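Local coordinates for AT5g51070/K3K7_27 (Arabidopsis thaliana, PDB 5GKM), which is the N-terminal domain of the Clp chaperone ClpD, whose whole protein probably binds and hydrolyses ATP in its AAA modules, at residues 46-57 against 149-157. Numbering follows the deposited sequence.
Sequences DRDPQGFLGSGI and LTAAALTRL
Leu53 lies against helix 146-158, its CA 6.1 Å from that of Ala152. Residues 46-57 form the compact loop between helices 35-45 and 59-71, with a type I turn from Asp48 to Gly51. With CG anti to its carbonyl carbon (chi1 -72°), Leu53 fans its methyls over the helix. Leu53 CD1 sits 3.6 Å from Leu149 O, and Leu53 CD2 packs 3.9 Å from Ala153 CB. Leu53 CD2 also lies over the centre of one guanidinium face of Arg156. At the other end of the contact Leu149 CD2 touches Ser55 CB at 3.6 Å, while its CD1 approaches Phe52, whose ring packs on helix 35-45. The extended Arg156 pushes NH2 between two carboxylates. Arg156 NH2 donates to Asp46 OD2 at 3.0 Å, on its syn lone pair, and to Asp48 OD2 at 2.9 Å, on its anti lone pair. The Asp46 carboxylate stands almost perpendicular to the guanidinium, at 87°. Asp46 OD2 also accepts from Leu53 N, and each aspartate closes an Asx turn through OD1. The salt-bridge network thus ties the folded loop of this Clp repeat domain to its C-terminal helix. Three acids, Asp46, Asp48 and Glu121 of helix 120-130, share one guanidinium, whose charge probably offsets their mutual repulsion and would favour their ionised forms.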
loop_
_atom_site.group_PDB
_atom_site.type_symbol
_atom_site.label_atom_id
_atom_site.label_comp_id
_atom_site.label_asym_id
_atom_site.label_seq_id
_atom_site.Cartn_x
_atom_site.Cartn_y
_atom_site.Cartn_z
ATOM N N ASP A 46 -0.497 3.463 -9.683
ATOM C CA ASP A 46 -1.483 4.464 -10.060
ATOM C C ASP A 46 -1.006 5.227 -11.313
ATOM O O ASP A 46 0.024 5.747 -11.313
ATOM C CB ASP A 46 -1.706 5.370 -8.847
ATOM C CG ASP A 46 -2.837 6.358 -9.010
ATOM O OD1 ASP A 46 -3.380 6.486 -10.070
ATOM O OD2 ASP A 46 -3.165 6.922 -8.025
ATOM N N ARG A 47 -1.827 5.228 -12.347
ATOM C CA ARG A 47 -1.507 5.836 -13.624
ATOM C C ARG A 47 -2.093 7.235 -13.729
ATOM O O ARG A 47 -2.086 7.788 -14.764
ATOM C CB ARG A 47 -1.983 4.966 -14.800
ATOM C CG ARG A 47 -1.301 3.605 -14.907
ATOM C CD ARG A 47 -1.773 2.744 -16.057
ATOM N NE ARG A 47 -1.437 1.341 -15.936
ATOM C CZ ARG A 47 -1.679 0.427 -16.856
ATOM N NH1 ARG A 47 -2.271 0.745 -17.976
ATOM N NH2 ARG A 47 -1.377 -0.814 -16.640
ATOM N N ASP A 48 -2.579 7.784 -12.638
ATOM C CA ASP A 48 -3.153 9.122 -12.653
ATOM C C ASP A 48 -2.065 10.087 -13.056
ATOM O O ASP A 48 -1.035 10.089 -12.523
ATOM C CB ASP A 48 -3.656 9.456 -11.252
ATOM C CG ASP A 48 -4.412 10.770 -11.174
ATOM O OD1 ASP A 48 -4.139 11.618 -12.012
ATOM O OD2 ASP A 48 -5.234 10.911 -10.268
ATOM N N PRO A 49 -2.319 10.954 -14.051
ATOM C CA PRO A 49 -1.287 11.880 -14.518
ATOM C C PRO A 49 -0.949 12.924 -13.491
ATOM O O PRO A 49 0.093 13.496 -13.541
ATOM C CB PRO A 49 -1.872 12.491 -15.811
ATOM C CG PRO A 49 -3.286 12.265 -15.724
ATOM C CD PRO A 49 -3.508 11.029 -14.883
ATOM N N GLN A 50 -1.820 13.096 -12.515
ATOM C CA GLN A 50 -1.611 14.054 -11.436
ATOM C C GLN A 50 -0.934 13.426 -10.192
ATOM O O GLN A 50 -0.873 14.002 -9.174
ATOM C CB GLN A 50 -2.930 14.710 -11.049
ATOM C CG GLN A 50 -3.631 15.371 -12.218
ATOM C CD GLN A 50 -2.728 16.389 -12.863
ATOM O OE1 GLN A 50 -1.970 17.032 -12.178
ATOM N NE2 GLN A 50 -2.769 16.503 -14.186
ATOM N N GLY A 51 -0.413 12.222 -10.376
ATOM C CA GLY A 51 0.296 11.531 -9.321
ATOM C C GLY A 51 -0.643 10.714 -8.462
ATOM O O GLY A 51 -1.779 10.642 -8.750
ATOM N N PHE A 52 -0.100 10.086 -7.425
ATOM C CA PHE A 52 -0.849 9.135 -6.624
ATOM C C PHE A 52 -2.026 9.869 -5.957
ATOM O O PHE A 52 -1.839 10.795 -5.278
ATOM C CB PHE A 52 0.110 8.593 -5.539
ATOM C CG PHE A 52 -0.529 7.715 -4.479
ATOM C CD1 PHE A 52 -1.149 6.563 -4.807
ATOM C CD2 PHE A 52 -0.442 8.065 -3.155
ATOM C CE1 PHE A 52 -1.686 5.747 -3.849
ATOM C CE2 PHE A 52 -0.975 7.258 -2.188
ATOM C CZ PHE A 52 -1.616 6.111 -2.546
ATOM N N LEU A 53 -3.200 9.391 -6.274
ATOM C CA LEU A 53 -4.457 9.932 -5.770
ATOM C C LEU A 53 -4.547 11.447 -6.060
ATOM O O LEU A 53 -5.168 12.183 -5.349
ATOM C CB LEU A 53 -4.647 9.587 -4.296
ATOM C CG LEU A 53 -4.957 8.127 -4.029
ATOM C CD1 LEU A 53 -4.884 7.845 -2.557
ATOM C CD2 LEU A 53 -6.309 7.740 -4.568
ATOM N N GLY A 54 -3.885 11.853 -7.121
ATOM C CA GLY A 54 -3.925 13.214 -7.601
ATOM C C GLY A 54 -3.071 14.147 -6.810
ATOM O O GLY A 54 -3.183 15.342 -6.956
ATOM N N SER A 55 -2.236 13.600 -5.960
ATOM C CA SER A 55 -1.440 14.356 -5.032
ATOM C C SER A 55 -0.100 14.913 -5.489
ATOM O O SER A 55 0.564 15.576 -4.726
ATOM C CB SER A 55 -1.126 13.478 -3.841
ATOM O OG SER A 55 -0.147 12.546 -4.181
ATOM N N GLY A 56 0.349 14.549 -6.664
ATOM C CA GLY A 56 1.676 14.931 -7.060
ATOM C C GLY A 56 2.817 14.087 -6.505
ATOM O O GLY A 56 3.944 14.330 -6.783
ATOM N N ILE A 57 2.487 13.094 -5.702
ATOM C CA ILE A 57 3.468 12.152 -5.248
ATOM C C ILE A 57 3.850 11.222 -6.367
ATOM O O ILE A 57 3.030 10.741 -7.025
ATOM C CB ILE A 57 2.948 11.339 -4.060
ATOM C CG1 ILE A 57 2.885 12.211 -2.828
ATOM C CG2 ILE A 57 3.855 10.163 -3.729
ATOM C CD1 ILE A 57 2.132 11.594 -1.688
ATOM N N LEU A 149 -5.661 12.393 1.211
ATOM C CA LEU A 149 -5.514 11.248 0.328
ATOM C C LEU A 149 -6.604 10.193 0.510
ATOM O O LEU A 149 -7.069 9.674 -0.427
ATOM C CB LEU A 149 -4.131 10.595 0.456
ATOM C CG LEU A 149 -2.909 11.403 0.121
ATOM C CD1 LEU A 149 -1.663 10.570 0.249
ATOM C CD2 LEU A 149 -2.966 11.820 -1.297
ATOM N N THR A 150 -6.988 9.930 1.749
ATOM C CA THR A 150 -8.075 9.000 1.973
ATOM C C THR A 150 -9.373 9.495 1.326
ATOM O O THR A 150 -10.088 8.777 0.723
ATOM C CB THR A 150 -8.336 8.815 3.472
ATOM O OG1 THR A 150 -7.140 8.475 4.133
ATOM C CG2 THR A 150 -9.428 7.746 3.746
ATOM N N ALA A 151 -9.602 10.782 1.463
ATOM C CA ALA A 151 -10.757 11.383 0.850
ATOM C C ALA A 151 -10.726 11.293 -0.637
ATOM O O ALA A 151 -11.702 10.983 -1.221
ATOM C CB ALA A 151 -10.942 12.825 1.292
ATOM N N ALA A 152 -9.559 11.527 -1.218
ATOM C CA ALA A 152 -9.423 11.411 -2.630
ATOM C C ALA A 152 -9.717 9.982 -3.112
ATOM O O ALA A 152 -10.226 9.810 -4.146
ATOM C CB ALA A 152 -8.037 11.850 -3.093
ATOM N N ALA A 153 -9.313 8.989 -2.343
ATOM C CA ALA A 153 -9.592 7.643 -2.729
ATOM C C ALA A 153 -11.087 7.365 -2.709
ATOM O O ALA A 153 -11.596 6.735 -3.547
ATOM C CB ALA A 153 -8.864 6.654 -1.818
ATOM N N LEU A 154 -11.738 7.855 -1.678
ATOM C CA LEU A 154 -13.168 7.685 -1.578
ATOM C C LEU A 154 -13.885 8.381 -2.743
ATOM O O LEU A 154 -14.848 7.884 -3.242
ATOM C CB LEU A 154 -13.679 8.182 -0.237
ATOM C CG LEU A 154 -13.307 7.333 0.968
ATOM C CD1 LEU A 154 -13.548 8.033 2.257
ATOM C CD2 LEU A 154 -13.902 5.939 1.025
ATOM N N THR A 155 -13.383 9.531 -3.136
ATOM C CA THR A 155 -13.922 10.256 -4.259
ATOM C C THR A 155 -13.807 9.477 -5.557
ATOM O O THR A 155 -14.756 9.380 -6.303
ATOM C CB THR A 155 -13.334 11.667 -4.360
ATOM O OG1 THR A 155 -13.650 12.388 -3.181
ATOM C CG2 THR A 155 -13.850 12.378 -5.532
ATOM N N ARG A 156 -12.689 8.828 -5.761
ATOM C CA ARG A 156 -12.541 7.995 -6.916
ATOM C C ARG A 156 -13.540 6.855 -6.975
ATOM O O ARG A 156 -14.055 6.529 -7.994
ATOM C CB ARG A 156 -11.145 7.394 -6.961
ATOM C CG ARG A 156 -10.132 8.249 -7.638
ATOM C CD ARG A 156 -8.909 7.434 -7.866
ATOM N NE ARG A 156 -7.772 8.183 -8.267
ATOM C CZ ARG A 156 -6.558 7.682 -8.431
ATOM N NH1 ARG A 156 -6.319 6.399 -8.229
ATOM N NH2 ARG A 156 -5.599 8.461 -8.773
ATOM N N LEU A 157 -13.816 6.274 -5.842
ATOM C CA LEU A 157 -14.720 5.156 -5.814
ATOM C C LEU A 157 -16.160 5.527 -6.156
ATOM O O LEU A 157 -16.962 4.707 -6.445
ATOM C CB LEU A 157 -14.679 4.506 -4.446
ATOM C CG LEU A 157 -13.404 3.734 -4.131
ATOM C CD1 LEU A 157 -13.246 3.512 -2.651
ATOM C CD2 LEU A 157 -13.414 2.404 -4.844
#